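Probable 2-phosphosulfolactate phosphatase (PDB 1VR0) probably catalyses the magnesium-dependent hydrolysis of (2R)-O-phospho-3-sulfolactate to (2R)-3-sulfolactate and phosphate. Local coordinates at residues K32-I37 and D151-N156; D129-S134 and V238-N243; D203-V208 and D225-C230. One frame throughout, in Å; residues are numbered along the deposited sequence.

Interaction 1: residues K32-I37 and D151-N156; sequences KTAVVI and DVVIVN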
# COMPACT_ATOMS: atom_id res chain seq x y z
N LYS A 32 5.87 -7.72 -17.20
CA LYS A 32 6.57 -6.50 -16.81
C LYS A 32 8.02 -6.76 -16.39
O LYS A 32 8.46 -7.88 -16.30
CB LYS A 32 5.81 -5.80 -15.68
CG LYS A 32 4.47 -5.31 -16.15
CD LYS A 32 3.73 -4.58 -15.08
CE LYS A 32 2.50 -3.89 -15.65
NZ LYS A 32 2.15 -2.78 -14.71
N THR A 33 8.76 -5.70 -16.14
CA THR A 33 10.02 -5.80 -15.42
C THR A 33 9.63 -5.76 -13.94
O THR A 33 9.17 -4.72 -13.45
CB THR A 33 10.98 -4.63 -15.76
OG1 THR A 33 11.35 -4.69 -17.13
CG2 THR A 33 12.22 -4.67 -14.94
N ALA A 34 9.79 -6.87 -13.23
CA ALA A 34 9.52 -6.91 -11.78
C ALA A 34 10.81 -6.76 -10.99
O ALA A 34 11.79 -7.42 -11.28
CB ALA A 34 8.83 -8.18 -11.38
N VAL A 35 10.81 -5.89 -10.00
CA VAL A 35 11.96 -5.70 -9.16
C VAL A 35 11.58 -6.12 -7.75
O VAL A 35 10.72 -5.52 -7.14
CB VAL A 35 12.38 -4.24 -9.16
CG1 VAL A 35 13.55 -4.01 -8.21
CG2 VAL A 35 12.71 -3.77 -10.59
N VAL A 36 12.19 -7.18 -7.24
CA VAL A 36 11.84 -7.68 -5.93
C VAL A 36 12.77 -7.05 -4.87
O VAL A 36 14.00 -7.03 -5.02
CB VAL A 36 11.89 -9.19 -5.87
CG1 VAL A 36 11.56 -9.65 -4.49
CG2 VAL A 36 10.91 -9.80 -6.88
N ILE A 37 12.16 -6.55 -3.80
CA ILE A 37 12.90 -5.93 -2.71
C ILE A 37 12.59 -6.54 -1.34
O ILE A 37 11.44 -6.60 -0.92
CB ILE A 37 12.66 -4.41 -2.72
CG1 ILE A 37 13.27 -3.83 -4.00
CG2 ILE A 37 13.32 -3.73 -1.55
CD1 ILE A 37 12.78 -2.45 -4.32
N ASP A 151 7.54 -1.69 -18.97
CA ASP A 151 6.89 -1.19 -17.78
C ASP A 151 7.38 -1.98 -16.54
O ASP A 151 7.78 -3.13 -16.63
CB ASP A 151 5.37 -1.31 -17.85
CG ASP A 151 4.75 -0.48 -18.98
OD1 ASP A 151 5.24 0.63 -19.37
OD2 ASP A 151 3.71 -0.96 -19.47
N VAL A 152 7.31 -1.34 -15.39
CA VAL A 152 7.96 -1.81 -14.20
C VAL A 152 6.97 -1.98 -13.07
O VAL A 152 6.07 -1.18 -12.92
CB VAL A 152 9.04 -0.83 -13.75
CG1 VAL A 152 9.70 -1.28 -12.48
CG2 VAL A 152 10.08 -0.73 -14.84
N VAL A 153 7.14 -3.04 -12.29
CA VAL A 153 6.48 -3.12 -11.01
C VAL A 153 7.53 -3.43 -9.96
O VAL A 153 8.33 -4.34 -10.11
CB VAL A 153 5.30 -4.12 -11.00
CG1 VAL A 153 5.74 -5.49 -11.40
CG2 VAL A 153 4.68 -4.19 -9.63
N ILE A 154 7.54 -2.65 -8.89
CA ILE A 154 8.46 -2.87 -7.78
C ILE A 154 7.74 -3.63 -6.70
O ILE A 154 6.77 -3.15 -6.12
CB ILE A 154 9.01 -1.54 -7.31
CG1 ILE A 154 9.89 -1.00 -8.43
CG2 ILE A 154 9.87 -1.71 -6.09
CD1 ILE A 154 10.24 0.41 -8.22
N VAL A 155 8.17 -4.86 -6.50
CA VAL A 155 7.47 -5.80 -5.63
C VAL A 155 8.16 -5.80 -4.27
O VAL A 155 9.21 -6.38 -4.13
CB VAL A 155 7.47 -7.22 -6.22
CG1 VAL A 155 6.65 -8.18 -5.36
CG2 VAL A 155 6.95 -7.21 -7.64
N ASN A 156 7.59 -5.08 -3.31
CA ASN A 156 8.07 -5.12 -1.93
C ASN A 156 7.72 -6.46 -1.31
O ASN A 156 6.60 -6.92 -1.44
CB ASN A 156 7.40 -4.01 -1.11
CG ASN A 156 7.81 -2.62 -1.57
OD1 ASN A 156 8.13 -2.42 -2.73
ND2 ASN A 156 7.83 -1.68 -0.66
O HOH W 1 3.98 -0.89 -14.38
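Residues Thr33 to Ile37 pair in parallel with Val152 to Asn156, forming two neighbouring strands deep inside the larger, mixed sheet of the protein. The segment axes approach to 4.6 Å and are turned 20° from exactly parallel. Five backbone hydrogen bonds alternate between the strands. The first runs from Thr33 N to Asp151 O (2.8 Å) and is answered by Val153 N to Thr33 O. Val35 then bonds both ways, its N to Val153 O and its O from Val155 N (2.7 Å). Ile37 N closes the series on Val155 O.

Thr33, Val35, Ile37, Val152, Ile154 and Asn156 lie on one face, under helices 138-148 and 165-181. Here the side chains of Ile37 and Ile154 cross obliquely, with Ile37 CD1 3.5 Å from Ile154 CG2. Ile154 CG1 sits beside the backbone N (chi1 -68°) and CG2 opposite that N. This sends CG1 to Val35 CB, 4.2 Å away, while CG2 meets Ile37. On the other face Ala34 CB rests 4.1 Å from Val153 CG1, with Val155 CG2 nearby.

The start of the pair is more polar. The extended Lys32 chain carries NZ to a water at 2.7 Å, and this water donates to Val152 O. Asp151 OD1 takes the backbone N of Lys14, and Asn156 OD1 bonds Ser171 OG. The Ile37 side chain touches Asp167 and is about 7 Å from the magnesium ion. Parallel strands whose C-terminal ends carry the active-site residues are common in alpha/beta enzymes. Here Asp38, the residue after Ile37, belongs to the magnesium site together with Gly158 and Asp167.

Interaction 2: residues D129-S134 and V238-N243; sequences DILIGS and VPQYTN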
# COMPACT_ATOMS: atom_id res chain seq x y z
N ASP A 129 10.84 -10.09 -16.80
CA ASP A 129 12.15 -10.13 -16.17
C ASP A 129 11.95 -9.92 -14.70
O ASP A 129 11.31 -8.94 -14.34
CB ASP A 129 13.04 -9.01 -16.69
CG ASP A 129 13.43 -9.21 -18.14
OD1 ASP A 129 14.24 -10.11 -18.39
OD2 ASP A 129 12.93 -8.46 -19.03
N ILE A 130 12.50 -10.81 -13.87
CA ILE A 130 12.53 -10.60 -12.42
C ILE A 130 13.93 -10.15 -11.97
O ILE A 130 14.87 -10.94 -12.00
CB ILE A 130 12.16 -11.84 -11.61
CG1 ILE A 130 10.75 -12.33 -11.92
CG2 ILE A 130 12.32 -11.53 -10.09
CD1 ILE A 130 10.69 -13.35 -12.97
N LEU A 131 14.05 -8.92 -11.53
CA LEU A 131 15.30 -8.37 -11.01
C LEU A 131 15.36 -8.40 -9.51
O LEU A 131 14.35 -8.30 -8.84
CB LEU A 131 15.47 -6.92 -11.46
CG LEU A 131 15.38 -6.66 -12.96
CD1 LEU A 131 15.58 -5.17 -13.24
CD2 LEU A 131 16.40 -7.50 -13.75
N ILE A 132 16.55 -8.51 -8.96
CA ILE A 132 16.69 -8.51 -7.51
C ILE A 132 17.30 -7.19 -7.12
O ILE A 132 18.38 -6.87 -7.58
CB ILE A 132 17.60 -9.64 -7.02
CG1 ILE A 132 17.05 -11.01 -7.47
CG2 ILE A 132 17.74 -9.56 -5.53
CD1 ILE A 132 15.58 -11.27 -7.10
N GLY A 133 16.61 -6.44 -6.27
CA GLY A 133 17.05 -5.11 -5.91
C GLY A 133 17.20 -4.88 -4.43
O GLY A 133 16.58 -5.55 -3.60
N SER A 134 18.04 -3.91 -4.10
CA SER A 134 18.37 -3.59 -2.72
C SER A 134 18.95 -2.20 -2.76
O SER A 134 19.23 -1.67 -3.86
CB SER A 134 19.40 -4.58 -2.18
OG SER A 134 20.63 -4.54 -2.92
N VAL A 238 23.19 -6.81 -11.13
CA VAL A 238 21.75 -6.96 -10.99
C VAL A 238 21.33 -8.40 -11.14
O VAL A 238 21.06 -8.85 -12.24
CB VAL A 238 21.02 -6.14 -12.02
CG1 VAL A 238 19.51 -6.27 -11.80
CG2 VAL A 238 21.44 -4.67 -11.93
N PRO A 239 21.22 -9.12 -10.04
CA PRO A 239 20.80 -10.51 -10.18
C PRO A 239 19.42 -10.65 -10.79
O PRO A 239 18.57 -9.77 -10.67
CB PRO A 239 20.79 -11.04 -8.74
CG PRO A 239 21.56 -10.06 -7.94
CD PRO A 239 21.41 -8.74 -8.64
N GLN A 240 19.21 -11.78 -11.44
CA GLN A 240 18.00 -11.98 -12.17
C GLN A 240 17.50 -13.40 -11.94
O GLN A 240 18.27 -14.35 -12.05
CB GLN A 240 18.31 -11.71 -13.62
CG GLN A 240 17.11 -11.45 -14.42
CD GLN A 240 17.35 -10.61 -15.66
OE1 GLN A 240 18.45 -10.04 -15.88
NE2 GLN A 240 16.31 -10.51 -16.48
N TYR A 241 16.23 -13.52 -11.59
CA TYR A 241 15.59 -14.82 -11.36
C TYR A 241 15.01 -15.33 -12.68
O TYR A 241 14.28 -14.63 -13.35
CB TYR A 241 14.49 -14.68 -10.28
CG TYR A 241 13.66 -15.92 -10.01
CD1 TYR A 241 14.20 -17.02 -9.37
CD2 TYR A 241 12.31 -15.99 -10.36
CE1 TYR A 241 13.45 -18.13 -9.12
CE2 TYR A 241 11.56 -17.12 -10.11
CZ TYR A 241 12.14 -18.19 -9.50
OH TYR A 241 11.41 -19.33 -9.24
N THR A 242 15.37 -16.54 -13.05
CA THR A 242 15.02 -17.13 -14.32
C THR A 242 14.95 -18.62 -14.15
O THR A 242 15.95 -19.20 -13.77
CB THR A 242 16.14 -16.83 -15.38
OG1 THR A 242 16.34 -15.41 -15.50
CG2 THR A 242 15.76 -17.40 -16.74
N ASN A 243 13.81 -19.23 -14.44
CA ASN A 243 13.65 -20.68 -14.36
C ASN A 243 14.12 -21.23 -13.03
O ASN A 243 14.91 -22.16 -12.98
CB ASN A 243 14.42 -21.36 -15.50
CG ASN A 243 13.95 -20.93 -16.87
OD1 ASN A 243 12.76 -20.75 -17.11
ND2 ASN A 243 14.89 -20.79 -17.80
O HOH W 2 14.34 -12.56 -15.21
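Strand 129-133 and strand 240-242 run antiparallel with a strong twist, 143° between their directions, and Leu131 faces Gln240 as a non-hydrogen-bonded pair. This is where the mixed sheet of the fold changes from parallel to antiparallel. Strand 33-37 lies on the other side of 129-133. Two backbone bonds join the segments: Tyr241 N to Ile130 O and Ile132 N to Pro239 O, both 2.9 Å.

Ile130 and Tyr241 lie side by side, with Ile130 CG2 3.8 Å from Tyr241 CB. Ile130 CD1 reaches the edge of the ring. The hydroxyl of Tyr241 bonds Glu125 and Lys122. Ile132 crosses the Pro239 ring at about a right angle, and its CB and CG1 both rest on Pro239 CB. Helix 42-51 touches this apolar pair too.

Beside Leu131, Gln240 runs the same way, so Leu131 CD2 sits 3.8 Å from Gln240 CD. The same methyl touches Val238 CG1. Gln240 CG is anti to the backbone N (chi1 -162°), and the extended chain takes its amide to Asp129. There NE2 lies 2.8 Å from Asp129 OD1, with the amide and carboxylate planes 70° apart. A water accepts from Ile130 N and Gln240 NE2 and donates to Tyr241 O at 2.8 Å.

Interaction 3: residues D203-V208 and D225-C230; sequences DIKGFV and DFEYCC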
# COMPACT_ATOMS: atom_id res chain seq x y z
N ASP A 203 19.13 9.76 3.05
CA ASP A 203 20.11 8.96 3.78
C ASP A 203 19.52 7.58 4.10
O ASP A 203 20.24 6.69 4.47
CB ASP A 203 20.53 9.65 5.09
CG ASP A 203 19.35 9.71 6.12
OD1 ASP A 203 18.25 10.23 5.78
OD2 ASP A 203 19.52 9.20 7.26
N ILE A 204 18.20 7.43 4.01
CA ILE A 204 17.54 6.12 4.19
C ILE A 204 17.55 5.61 5.64
O ILE A 204 16.49 5.36 6.20
CB ILE A 204 18.09 5.06 3.22
CG1 ILE A 204 17.72 5.45 1.79
CG2 ILE A 204 17.50 3.68 3.52
CD1 ILE A 204 18.35 4.58 0.68
N LYS A 205 18.75 5.41 6.20
CA LYS A 205 18.95 4.96 7.59
C LYS A 205 17.95 5.53 8.58
O LYS A 205 17.31 4.81 9.34
CB LYS A 205 20.32 5.41 8.09
CG LYS A 205 21.46 4.39 8.15
CD LYS A 205 22.72 5.15 8.62
CE LYS A 205 23.86 4.22 9.00
NZ LYS A 205 25.00 5.05 9.57
N GLY A 206 17.83 6.86 8.57
CA GLY A 206 17.03 7.55 9.57
C GLY A 206 15.58 7.11 9.58
O GLY A 206 15.00 6.84 10.61
N PHE A 207 14.99 6.99 8.40
CA PHE A 207 13.57 6.78 8.30
C PHE A 207 13.21 5.31 8.50
O PHE A 207 12.13 4.98 8.95
CB PHE A 207 13.10 7.31 6.95
CG PHE A 207 11.64 7.40 6.84
CD1 PHE A 207 10.99 8.54 7.24
CD2 PHE A 207 10.91 6.32 6.37
CE1 PHE A 207 9.60 8.61 7.18
CE2 PHE A 207 9.50 6.38 6.30
CZ PHE A 207 8.87 7.52 6.68
N VAL A 208 14.13 4.42 8.16
CA VAL A 208 13.88 3.01 8.37
C VAL A 208 13.67 2.70 9.86
O VAL A 208 12.94 1.78 10.22
CB VAL A 208 15.05 2.17 7.83
CG1 VAL A 208 14.87 0.67 8.20
CG2 VAL A 208 15.17 2.32 6.32
N ASP A 225 24.37 -5.62 10.26
CA ASP A 225 23.67 -5.93 9.01
C ASP A 225 22.85 -4.72 8.57
O ASP A 225 22.83 -4.38 7.39
CB ASP A 225 22.73 -7.13 9.14
CG ASP A 225 23.46 -8.48 9.22
OD1 ASP A 225 24.66 -8.64 8.82
OD2 ASP A 225 22.78 -9.41 9.66
N PHE A 226 22.19 -4.06 9.53
CA PHE A 226 21.38 -2.87 9.25
C PHE A 226 22.22 -1.74 8.59
O PHE A 226 21.82 -1.16 7.59
CB PHE A 226 20.70 -2.35 10.54
CG PHE A 226 20.16 -0.96 10.41
CD1 PHE A 226 19.04 -0.70 9.67
CD2 PHE A 226 20.81 0.12 11.02
CE1 PHE A 226 18.56 0.59 9.51
CE2 PHE A 226 20.32 1.44 10.87
CZ PHE A 226 19.20 1.67 10.11
N GLU A 227 23.39 -1.45 9.15
CA GLU A 227 24.21 -0.38 8.60
C GLU A 227 24.72 -0.74 7.22
O GLU A 227 24.85 0.13 6.35
CB GLU A 227 25.43 -0.09 9.47
CG GLU A 227 25.16 -0.01 10.96
CD GLU A 227 25.19 1.39 11.49
OE1 GLU A 227 26.16 1.67 12.21
OE2 GLU A 227 24.24 2.18 11.20
N TYR A 228 25.06 -2.01 7.04
CA TYR A 228 25.58 -2.50 5.78
C TYR A 228 24.51 -2.40 4.68
O TYR A 228 24.76 -1.87 3.60
CB TYR A 228 26.09 -3.94 5.95
CG TYR A 228 26.46 -4.58 4.65
CD1 TYR A 228 27.70 -4.34 4.07
CD2 TYR A 228 25.55 -5.36 3.95
CE1 TYR A 228 28.04 -4.90 2.84
CE2 TYR A 228 25.88 -5.92 2.72
CZ TYR A 228 27.13 -5.69 2.18
OH TYR A 228 27.50 -6.24 0.98
N CYS A 229 23.31 -2.89 4.97
CA CYS A 229 22.20 -2.87 4.00
C CYS A 229 21.70 -1.48 3.61
O CYS A 229 20.98 -1.34 2.63
CB CYS A 229 21.03 -3.70 4.51
SG CYS A 229 21.44 -5.46 4.71
N CYS A 230 22.08 -0.48 4.38
CA CYS A 230 21.77 0.89 4.02
C CYS A 230 22.82 1.57 3.15
O CYS A 230 22.66 2.72 2.79
CB CYS A 230 21.59 1.70 5.29
SG CYS A 230 20.11 1.25 6.17
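The short helical turn 205-208 lies beside the last part of helix 223-229, and the backbones come nearest at Lys205 and Cys230, whose CA atoms are 6.1 Å apart. It is a helix-to-helix contact made by side chains, with no hydrogen bond between the two segments. Helix 205-208 is preceded by an Asx motif at Asp203, and Ile204 holds the N-cap position.

Lys205 does most of the bridging. Its CG packs on Cys230 CB at 3.9 Å, and the extended chain continues to Glu227. NZ forms a rather long salt bridge with Glu227 OE2, 3.4 Å. Glu227 bends at chi2 (-106°), which turns its carboxylate across to the lysine. This pair is at the more exposed margin, while Phe226, Val208 and Cys230 are buried.

The side chains of Phe226 and Val208 run past each other, pointing opposite ways, with Phe226 CE1 3.9 Å from Val208 CG1. The approach is at the ring edge. Lys205 O also lies in the ring plane, 3.7 Å from Phe226 CZ. Tyr214 meets Phe226 edge-to-face. One residue before Phe226, Asp225 forms a salt bridge with Arg41, a residue of the sulfolactate pocket. On the first helix Phe207 meets Tyr196 of the second subunit edge-to-face. Within the first turn, Gly206 N donates to Asp203 OD2 (3.2 Å) from above the carboxylate plane.

Interactions 1 and 2 belong to one sheet. Strands 33-37 and 129-133 are neighbours in it, so the two contacts sit side by side, 9 Å between centres. Ala34 links them by probable backbone hydrogen bonds to Asp129 and Leu131. Interaction 1 is parallel and central; interaction 2 is antiparallel with two direct backbone bonds against five; each also has one bridging water. Interaction 3 is separate; its centre is about 21 Å from that of interaction 1 and about 22 Å from that of interaction 2. It joins helices through side chains and a salt bridge. All three are mostly buried, but interaction 3 is the most peripheral and borders the second subunit through Phe207.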